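Local coordinates for protein putative arylalkylamine N-Acetyltransferase 7 (Aedes aegypti, PDB 4FD7) that probably acts as an N-acetyltransferase of the GNAT family, transferring an acetyl group from acetyl-CoA to an amine substrate, at residues A[157-160]-A[161-164]; A[164-167]-A[168-172]; A[190-193]-A[194-197]. All blocks are in the same frame, centred on the assembly; numbering follows the deposited sequence.

Contact 1. Residues A[157-160]-A[161-164]; sequences PKYR and GRGI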
ATOM      1  N   PRO A 157       3.479  -6.601 -13.705  1.00 22.95           N
ATOM      2  CA  PRO A 157       4.832  -6.663 -14.250  1.00 21.28           C
ATOM      3  C   PRO A 157       4.951  -6.173 -15.691  1.00 23.98           C
ATOM      4  O   PRO A 157       5.976  -5.584 -16.025  1.00 22.99           O
ATOM      5  CB  PRO A 157       5.150  -8.155 -14.168  1.00 24.38           C
ATOM      6  CG  PRO A 157       4.437  -8.592 -12.959  1.00 24.62           C
ATOM      7  CD  PRO A 157       3.137  -7.835 -12.976  1.00 21.67           C
ATOM      8  N   LYS A 158       3.935  -6.370 -16.526  1.00 21.41           N
ATOM      9  CA  LYS A 158       4.075  -5.929 -17.912  1.00 24.16           C
ATOM     10  C   LYS A 158       3.902  -4.419 -18.067  1.00 22.63           C
ATOM     11  O   LYS A 158       3.977  -3.888 -19.182  1.00 24.79           O
ATOM     12  CB  LYS A 158       3.166  -6.712 -18.861  1.00 28.39           C
ATOM     13  CG  LYS A 158       1.705  -6.326 -18.820  1.00 27.28           C
ATOM     14  CD  LYS A 158       0.836  -7.489 -19.322  1.00 30.16           C
ATOM     15  CE  LYS A 158      -0.570  -7.009 -19.625  1.00 30.50           C
ATOM     16  NZ  LYS A 158      -0.935  -5.909 -18.698  1.00 33.40           N
ATOM     17  N   TYR A 159       3.689  -3.734 -16.942  1.00 22.22           N
ATOM     18  CA  TYR A 159       3.642  -2.280 -16.909  1.00 21.90           C
ATOM     19  C   TYR A 159       4.720  -1.669 -16.027  1.00 22.38           C
ATOM     20  O   TYR A 159       4.709  -0.454 -15.789  1.00 21.55           O
ATOM     21  CB  TYR A 159       2.283  -1.796 -16.398  1.00 22.10           C
ATOM     22  CG  TYR A 159       1.200  -1.839 -17.428  1.00 23.29           C
ATOM     23  CD1 TYR A 159       0.233  -2.828 -17.395  1.00 24.68           C
ATOM     24  CD2 TYR A 159       1.143  -0.895 -18.446  1.00 25.16           C
ATOM     25  CE1 TYR A 159      -0.771  -2.872 -18.335  1.00 26.08           C
ATOM     26  CE2 TYR A 159       0.146  -0.940 -19.403  1.00 26.46           C
ATOM     27  CZ  TYR A 159      -0.810  -1.932 -19.339  1.00 28.15           C
ATOM     28  OH  TYR A 159      -1.806  -1.982 -20.290  1.00 31.51           O
ATOM     29  N   ARG A 160       5.643  -2.477 -15.518  1.00 22.74           N
ATOM     30  CA  ARG A 160       6.646  -1.895 -14.635  1.00 23.66           C
ATOM     31  C   ARG A 160       7.677  -1.061 -15.403  1.00 22.74           C
ATOM     32  O   ARG A 160       7.753  -1.110 -16.640  1.00 22.93           O
ATOM     33  CB  ARG A 160       7.278  -2.941 -13.692  1.00 23.42           C
ATOM     34  CG  ARG A 160       6.490  -3.137 -12.368  1.00 24.89           C
ATOM     35  CD  ARG A 160       6.963  -4.347 -11.582  1.00 26.06           C
ATOM     36  NE  ARG A 160       5.863  -5.142 -11.035  1.00 28.21           N
ATOM     37  CZ  ARG A 160       6.003  -6.384 -10.573  1.00 28.71           C
ATOM     38  NH1 ARG A 160       7.199  -6.964 -10.602  1.00 28.01           N
ATOM     39  NH2 ARG A 160       4.960  -7.053 -10.088  1.00 26.39           N
ATOM     40  N   GLY A 161       8.419  -0.241 -14.667  1.00 22.11           N
ATOM     41  CA  GLY A 161       9.427   0.620 -15.254  1.00 24.32           C
ATOM     42  C   GLY A 161       8.846   1.882 -15.865  1.00 24.41           C
ATOM     43  O   GLY A 161       9.538   2.608 -16.577  1.00 27.15           O
ATOM     44  N   ARG A 162       7.574   2.142 -15.583  1.00 22.27           N
ATOM     45  CA  ARG A 162       6.855   3.244 -16.210  1.00 23.98           C
ATOM     46  C   ARG A 162       6.484   4.338 -15.216  1.00 24.47           C
ATOM     47  O   ARG A 162       5.854   5.336 -15.581  1.00 24.98           O
ATOM     48  CB  ARG A 162       5.604   2.706 -16.916  1.00 19.79           C
ATOM     49  CG  ARG A 162       5.931   2.030 -18.244  1.00 22.90           C
ATOM     50  CD  ARG A 162       4.803   1.165 -18.740  1.00 23.96           C
ATOM     51  NE  ARG A 162       5.079   0.552 -20.042  1.00 24.16           N
ATOM     52  CZ  ARG A 162       5.687  -0.621 -20.211  1.00 25.48           C
ATOM     53  NH1 ARG A 162       5.891  -1.098 -21.430  1.00 27.65           N
ATOM     54  NH2 ARG A 162       6.105  -1.319 -19.167  1.00 23.06           N
ATOM     55  N   GLY A 163       6.875   4.150 -13.959  1.00 23.54           N
ATOM     56  CA  GLY A 163       6.579   5.143 -12.939  1.00 21.98           C
ATOM     57  C   GLY A 163       5.180   5.031 -12.382  1.00 21.40           C
ATOM     58  O   GLY A 163       4.731   5.942 -11.673  1.00 20.55           O
ATOM     59  N   ILE A 164       4.502   3.919 -12.675  1.00 20.35           N
ATOM     60  CA  ILE A 164       3.104   3.740 -12.266  1.00 21.45           C
ATOM     61  C   ILE A 164       2.926   3.740 -10.736  1.00 18.14           C
ATOM     62  O   ILE A 164       1.980   4.353 -10.221  1.00 18.44           O
ATOM     63  CB  ILE A 164       2.442   2.513 -12.968  1.00 21.37           C
ATOM     64  CG1 ILE A 164       1.946   2.912 -14.365  1.00 23.80           C
ATOM     65  CG2 ILE A 164       1.281   1.951 -12.142  1.00 22.17           C
ATOM     66  CD1 ILE A 164       2.203   1.884 -15.445  1.00 24.57           C
TER
HETATM   67  O   HOH W   1       5.770   1.383 -13.789  1.00 22.96           O

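Contact 2. Residues A[164-167]-A[168-172]; sequences IATE and ILRAR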
ATOM      1  N   ILE A 164       4.502   3.919 -12.675  1.00 20.35           N
ATOM      2  CA  ILE A 164       3.104   3.740 -12.266  1.00 21.45           C
ATOM      3  C   ILE A 164       2.926   3.740 -10.736  1.00 18.14           C
ATOM      4  O   ILE A 164       1.980   4.353 -10.221  1.00 18.44           O
ATOM      5  CB  ILE A 164       2.442   2.513 -12.968  1.00 21.37           C
ATOM      6  CG1 ILE A 164       1.946   2.912 -14.365  1.00 23.80           C
ATOM      7  CG2 ILE A 164       1.281   1.951 -12.142  1.00 22.17           C
ATOM      8  CD1 ILE A 164       2.203   1.884 -15.445  1.00 24.57           C
ATOM      9  N   ALA A 165       3.855   3.115 -10.013  1.00 16.51           N
ATOM     10  CA  ALA A 165       3.769   3.082  -8.548  1.00 18.34           C
ATOM     11  C   ALA A 165       3.835   4.496  -7.965  1.00 16.61           C
ATOM     12  O   ALA A 165       3.037   4.879  -7.086  1.00 17.30           O
ATOM     13  CB  ALA A 165       4.874   2.211  -7.960  1.00 19.73           C
ATOM     14  N   THR A 166       4.802   5.264  -8.456  1.00 17.08           N
ATOM     15  CA  THR A 166       4.938   6.654  -8.071  1.00 18.43           C
ATOM     16  C   THR A 166       3.619   7.399  -8.269  1.00 16.72           C
ATOM     17  O   THR A 166       3.124   8.043  -7.350  1.00 15.82           O
ATOM     18  CB  THR A 166       6.019   7.348  -8.903  1.00 18.88           C
ATOM     19  OG1 THR A 166       7.280   6.702  -8.683  1.00 18.35           O
ATOM     20  CG2 THR A 166       6.120   8.826  -8.537  1.00 19.17           C
ATOM     21  N   GLU A 167       3.060   7.330  -9.470  1.00 16.18           N
ATOM     22  CA  GLU A 167       1.826   8.076  -9.733  1.00 16.71           C
ATOM     23  C   GLU A 167       0.611   7.618  -8.912  1.00 15.59           C
ATOM     24  O   GLU A 167      -0.251   8.446  -8.543  1.00 14.55           O
ATOM     25  CB  GLU A 167       1.517   8.115 -11.239  1.00 16.58           C
ATOM     26  CG  GLU A 167       2.636   8.705 -12.106  1.00 18.72           C
ATOM     27  CD  GLU A 167       3.169  10.054 -11.611  1.00 18.68           C
ATOM     28  OE1 GLU A 167       2.383  10.927 -11.191  1.00 19.18           O
ATOM     29  OE2 GLU A 167       4.398  10.260 -11.649  1.00 20.50           O
ATOM     30  N   ILE A 168       0.552   6.321  -8.598  1.00 13.82           N
ATOM     31  CA  ILE A 168      -0.532   5.810  -7.762  1.00 13.76           C
ATOM     32  C   ILE A 168      -0.393   6.410  -6.355  1.00 14.24           C
ATOM     33  O   ILE A 168      -1.388   6.809  -5.741  1.00 14.66           O
ATOM     34  CB  ILE A 168      -0.541   4.258  -7.697  1.00 14.16           C
ATOM     35  CG1 ILE A 168      -1.099   3.693  -8.995  1.00 14.25           C
ATOM     36  CG2 ILE A 168      -1.355   3.759  -6.529  1.00 15.24           C
ATOM     37  CD1 ILE A 168      -0.828   2.227  -9.180  1.00 14.62           C
ATOM     38  N   LEU A 169       0.838   6.485  -5.850  1.00 13.26           N
ATOM     39  CA  LEU A 169       1.055   7.171  -4.576  1.00 13.95           C
ATOM     40  C   LEU A 169       0.751   8.658  -4.666  1.00 13.79           C
ATOM     41  O   LEU A 169       0.306   9.263  -3.695  1.00 13.48           O
ATOM     42  CB  LEU A 169       2.492   7.023  -4.107  1.00 12.94           C
ATOM     43  CG  LEU A 169       2.933   5.615  -3.723  1.00 14.18           C
ATOM     44  CD1 LEU A 169       4.408   5.608  -3.469  1.00 14.98           C
ATOM     45  CD2 LEU A 169       2.167   5.146  -2.481  1.00 13.79           C
ATOM     46  N   ARG A 170       1.048   9.272  -5.807  1.00 13.28           N
ATOM     47  CA  ARG A 170       0.867  10.706  -5.911  1.00 14.75           C
ATOM     48  C   ARG A 170      -0.612  11.031  -5.813  1.00 13.78           C
ATOM     49  O   ARG A 170      -0.997  12.084  -5.285  1.00 14.88           O
ATOM     50  CB  ARG A 170       1.482  11.280  -7.207  1.00 14.91           C
ATOM     51  CG  ARG A 170       1.705  12.786  -7.105  1.00 16.31           C
ATOM     52  CD  ARG A 170       2.019  13.407  -8.470  1.00 20.05           C
ATOM     53  NE  ARG A 170       3.136  12.718  -9.106  1.00 20.26           N
ATOM     54  CZ  ARG A 170       4.417  12.981  -8.853  1.00 21.81           C
ATOM     55  NH1 ARG A 170       4.742  13.923  -7.974  1.00 18.34           N
ATOM     56  NH2 ARG A 170       5.371  12.304  -9.478  1.00 22.48           N
ATOM     57  N   ALA A 171      -1.444  10.113  -6.299  1.00 13.72           N
ATOM     58  CA  ALA A 171      -2.906  10.270  -6.175  1.00 14.80           C
ATOM     59  C   ALA A 171      -3.456  10.400  -4.741  1.00 13.86           C
ATOM     60  O   ALA A 171      -4.623  10.750  -4.554  1.00 14.57           O
ATOM     61  CB  ALA A 171      -3.628   9.148  -6.910  1.00 14.03           C
ATOM     62  N   ARG A 172      -2.637  10.116  -3.739  1.00 13.80           N
ATOM     63  CA  ARG A 172      -3.084  10.217  -2.353  1.00 14.59           C
ATOM     64  C   ARG A 172      -3.309  11.674  -1.973  1.00 14.83           C
ATOM     65  O   ARG A 172      -4.114  11.998  -1.082  1.00 15.25           O
ATOM     66  CB  ARG A 172      -2.055   9.578  -1.422  1.00 12.48           C
ATOM     67  CG  ARG A 172      -2.107   8.054  -1.425  1.00 11.13           C
ATOM     68  CD  ARG A 172      -1.132   7.491  -0.403  1.00 11.64           C
ATOM     69  NE  ARG A 172      -0.894   6.065  -0.629  1.00 12.97           N
ATOM     70  CZ  ARG A 172      -0.177   5.297   0.185  1.00 12.65           C
ATOM     71  NH1 ARG A 172       0.358   5.807   1.293  1.00 11.31           N
ATOM     72  NH2 ARG A 172      -0.010   4.017  -0.105  1.00 12.57           N
TER

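Contact 3. Residues A[190-193]-A[194-197]; sequences GPNS and QTAA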
ATOM      1  N   GLY A 190      10.252  -2.330   0.378  1.00 22.14           N
ATOM      2  CA  GLY A 190      11.320  -2.607  -0.568  1.00 24.10           C
ATOM      3  C   GLY A 190      11.905  -1.362  -1.206  1.00 24.19           C
ATOM      4  O   GLY A 190      11.376  -0.269  -1.036  1.00 24.59           O
ATOM      5  N   PRO A 191      12.991  -1.529  -1.967  1.00 25.74           N
ATOM      6  CA  PRO A 191      13.808  -0.413  -2.459  1.00 27.71           C
ATOM      7  C   PRO A 191      13.081   0.479  -3.471  1.00 26.69           C
ATOM      8  O   PRO A 191      13.117   1.707  -3.355  1.00 28.22           O
ATOM      9  CB  PRO A 191      14.988  -1.126  -3.122  1.00 28.83           C
ATOM     10  CG  PRO A 191      14.440  -2.418  -3.565  1.00 29.73           C
ATOM     11  CD  PRO A 191      13.457  -2.824  -2.493  1.00 28.86           C
ATOM     12  N   ASN A 192      12.412  -0.126  -4.443  1.00 26.94           N
ATOM     13  CA  ASN A 192      11.714   0.669  -5.439  1.00 28.24           C
ATOM     14  C   ASN A 192      10.449   1.361  -4.919  1.00 27.73           C
ATOM     15  O   ASN A 192      10.154   2.483  -5.330  1.00 25.35           O
ATOM     16  CB  ASN A 192      11.431  -0.156  -6.689  1.00 32.41           C
ATOM     17  CG  ASN A 192      12.700  -0.620  -7.371  1.00 32.39           C
ATOM     18  OD1 ASN A 192      12.817  -1.781  -7.755  1.00 36.73           O
ATOM     19  ND2 ASN A 192      13.667   0.283  -7.507  1.00 32.45           N
ATOM     20  N   SER A 193       9.716   0.709  -4.015  1.00 23.88           N
ATOM     21  CA  SER A 193       8.546   1.336  -3.393  1.00 25.50           C
ATOM     22  C   SER A 193       8.974   2.540  -2.548  1.00 22.61           C
ATOM     23  O   SER A 193       8.304   3.596  -2.551  1.00 20.86           O
ATOM     24  CB  SER A 193       7.732   0.326  -2.573  1.00 23.78           C
ATOM     25  OG  SER A 193       8.498  -0.301  -1.562  1.00 22.45           O
ATOM     26  N   GLN A 194      10.101   2.390  -1.851  1.00 23.39           N
ATOM     27  CA  GLN A 194      10.705   3.507  -1.121  1.00 22.18           C
ATOM     28  C   GLN A 194      11.131   4.639  -2.061  1.00 22.40           C
ATOM     29  O   GLN A 194      10.926   5.816  -1.756  1.00 18.71           O
ATOM     30  CB  GLN A 194      11.882   3.022  -0.266  1.00 21.52           C
ATOM     31  CG  GLN A 194      11.440   2.143   0.929  1.00 20.60           C
ATOM     32  CD  GLN A 194      12.526   1.200   1.412  1.00 23.36           C
ATOM     33  OE1 GLN A 194      13.697   1.322   1.024  1.00 24.08           O
ATOM     34  NE2 GLN A 194      12.140   0.241   2.265  1.00 18.55           N
ATOM     35  N   THR A 195      11.707   4.273  -3.207  1.00 23.74           N
ATOM     36  CA  THR A 195      12.084   5.244  -4.237  1.00 24.21           C
ATOM     37  C   THR A 195      10.870   6.039  -4.734  1.00 21.92           C
ATOM     38  O   THR A 195      10.925   7.267  -4.883  1.00 23.23           O
ATOM     39  CB  THR A 195      12.775   4.529  -5.426  1.00 26.58           C
ATOM     40  OG1 THR A 195      14.008   3.945  -4.977  1.00 27.53           O
ATOM     41  CG2 THR A 195      13.057   5.501  -6.573  1.00 29.33           C
ATOM     42  N   ALA A 196       9.779   5.318  -4.970  1.00 21.37           N
ATOM     43  CA  ALA A 196       8.532   5.891  -5.470  1.00 20.18           C
ATOM     44  C   ALA A 196       7.967   6.875  -4.454  1.00 18.73           C
ATOM     45  O   ALA A 196       7.594   8.018  -4.782  1.00 19.72           O
ATOM     46  CB  ALA A 196       7.548   4.786  -5.735  1.00 18.82           C
ATOM     47  N   ALA A 197       7.939   6.434  -3.199  1.00 17.79           N
ATOM     48  CA  ALA A 197       7.417   7.283  -2.137  1.00 16.76           C
ATOM     49  C   ALA A 197       8.277   8.535  -2.003  1.00 19.08           C
ATOM     50  O   ALA A 197       7.766   9.637  -1.799  1.00 16.83           O
ATOM     51  CB  ALA A 197       7.349   6.510  -0.820  1.00 17.32           C
TER

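Contact 1. Residues A[157-160]-A[161-164]
Tyr159, Arg162 and Ile164 are joined through one water. The water oxygen donates to Tyr159 O at 2.9 Å. It accepts from two amides in return: Arg162 N lies 2.7 Å from the water oxygen, and Ile164 N lies 3.0 Å from it. This solvent bridge therefore ties the end of the 157-159 3-10 turn to the start of helix 164-170. Arg160, Gly161, Arg162 and Gly163, followed by Ile164 and Ala165, spell the R-x-x-G-x-G/A signature of GNAT enzymes, a loop that in relatives binds the pyrophosphate of acetyl-CoA; Gly161 and Gly163 both have positive phi, and Gly163 is the N-cap.

Packing is made by the aliphatic part of Arg162 and by Ile164. Arg162 runs back extended along the Tyr159 carbonyl, its CG anti to its own carbonyl carbon (chi1 -77°). Arg162 CD lies 3.4 Å from Tyr159 O and meets the phenol ring at the edge, near the ring plane, 4.2 Å from Tyr159 CD2. Ile164 CD1 packs 3.8 Å from Tyr159 CB.

For the guanidinium of Arg162, Lys158 O sits over one face, 3.3 Å from Arg162 NH2 but at a poor angle for a hydrogen bond. The firmer tether is NH1 to Asp22 O, while Arg160 turns its NH2 to Asp55.

Contact 2. Residues A[164-167]-A[168-172]
In the helix 164-170 that follows the probable pyrophosphate-binding loop of this GNAT fold, Glu167 and Arg170 form a salt bridge one turn apart. The evidence for two-point, side-on pairing is the geometry: Arg170 NE donates to Glu167 OE1 at 2.8 Å with an N-H...O angle of 169°, and Arg170 NH2 reaches Glu167 OE2 at 3.1 Å, equally straight. Both oxygens lie close to the guanidinium plane and are met on their syn sides. The two nitrogens stand somewhat out of the carboxylate plane, in line with the 22° turn between that plane and the guanidinium. The two side chains lie alongside each other, pointing the same way. Bends at chi2 of Glu167 and at chi3 of Arg170 (-54°) bring the charged groups level. Glu167 OE1 has a second donor, His16 NE2 on strand 14-21, so this oxygen carries two bonds, which should help fix the rotation of the carboxylate.

In the backbone, i to i+4 bonds of an alpha helix run from Ile168 N, Leu169 N, Arg170 N and Ala171 N to the carbonyls of Ile164 through Glu167. The bond from Arg170 N to Thr166 O is 2.9 Å long.

The remaining contacts are mostly packing. Ile164 and Ile168 pack one turn apart against strands 146-155 and 98-108. The side chains of Thr166 and Leu169 face helix 191-200, touching Ala196 and Val200. Ile164 CG2, placed beside its own carbonyl carbon and so on the side of Ile168, meets Ile168 CD1 at 3.6 Å. Thr166 CG2 lies 3.7 Å from Arg170 NH2, approaching the guanidinium obliquely.

Contact 3. Residues A[190-193]-A[194-197]
Thr195 grips the carbonyl of Pro191 twice: its backbone N and its OG1 each donate to Pro191 O at 2.9 Å, and they come from opposite faces of the carbonyl plane, with the hydroxyl well above it. OG1 reaches back because it stands beside the backbone N, anti to the carbonyl carbon (chi1 -64°). One residue earlier, Gly190 O also takes two donors. Gln194 N gives the regular helical bond at 3.1 Å, and Ser193 OG donates at 2.9 Å from above the plane, held in the position between the backbone N and the carbonyl carbon (chi1 58°). Ala196 N to Asn192 O and Ala197 N to Ser193 O continue the alpha-helical pattern.

The side chain of Gln194 lies close against the Gly190 carbonyl, with CG and CD both 3.1 Å from Gly190 O. Its amide is committed outside the turn, since NE2 donates to Phe188 O and to Phe229 O, which links the helix start to strands 183-188 and 229-236.

Further out, the methyl of Ala197 packs inward, against Leu169 of helix 164-170 and against Phe188 and Met233. A glycine N-cap with proline in the first turn begins helix 191-200, which follows strand 183-188 as the beta-alpha unit next to the one that probably binds the cofactor, as in GNAT relatives.

Contacts 1, 2 and 3 follow one another along the chain. Contact 1 ends on Ile164, where contact 2 begins, so the loop after strand 146-155 runs directly into helix 164-170; their centres are 12 Å apart. Contact 3 opens helix 191-200, after strand 183-188. Its centre lies 11 Å from that of contact 2, and the two helices touch, Thr166 OG1 meeting Ala196 CB at 3.5 Å. Contacts 1 and 3 do not touch, with nearest atoms about 7 Å apart. Helix 164-170 packs on strand 146-155 and helix 191-200 on strand 183-188, the strands that in GNAT relatives splay apart. Acetyl-CoA lies between them there, consistent with a cofactor site here.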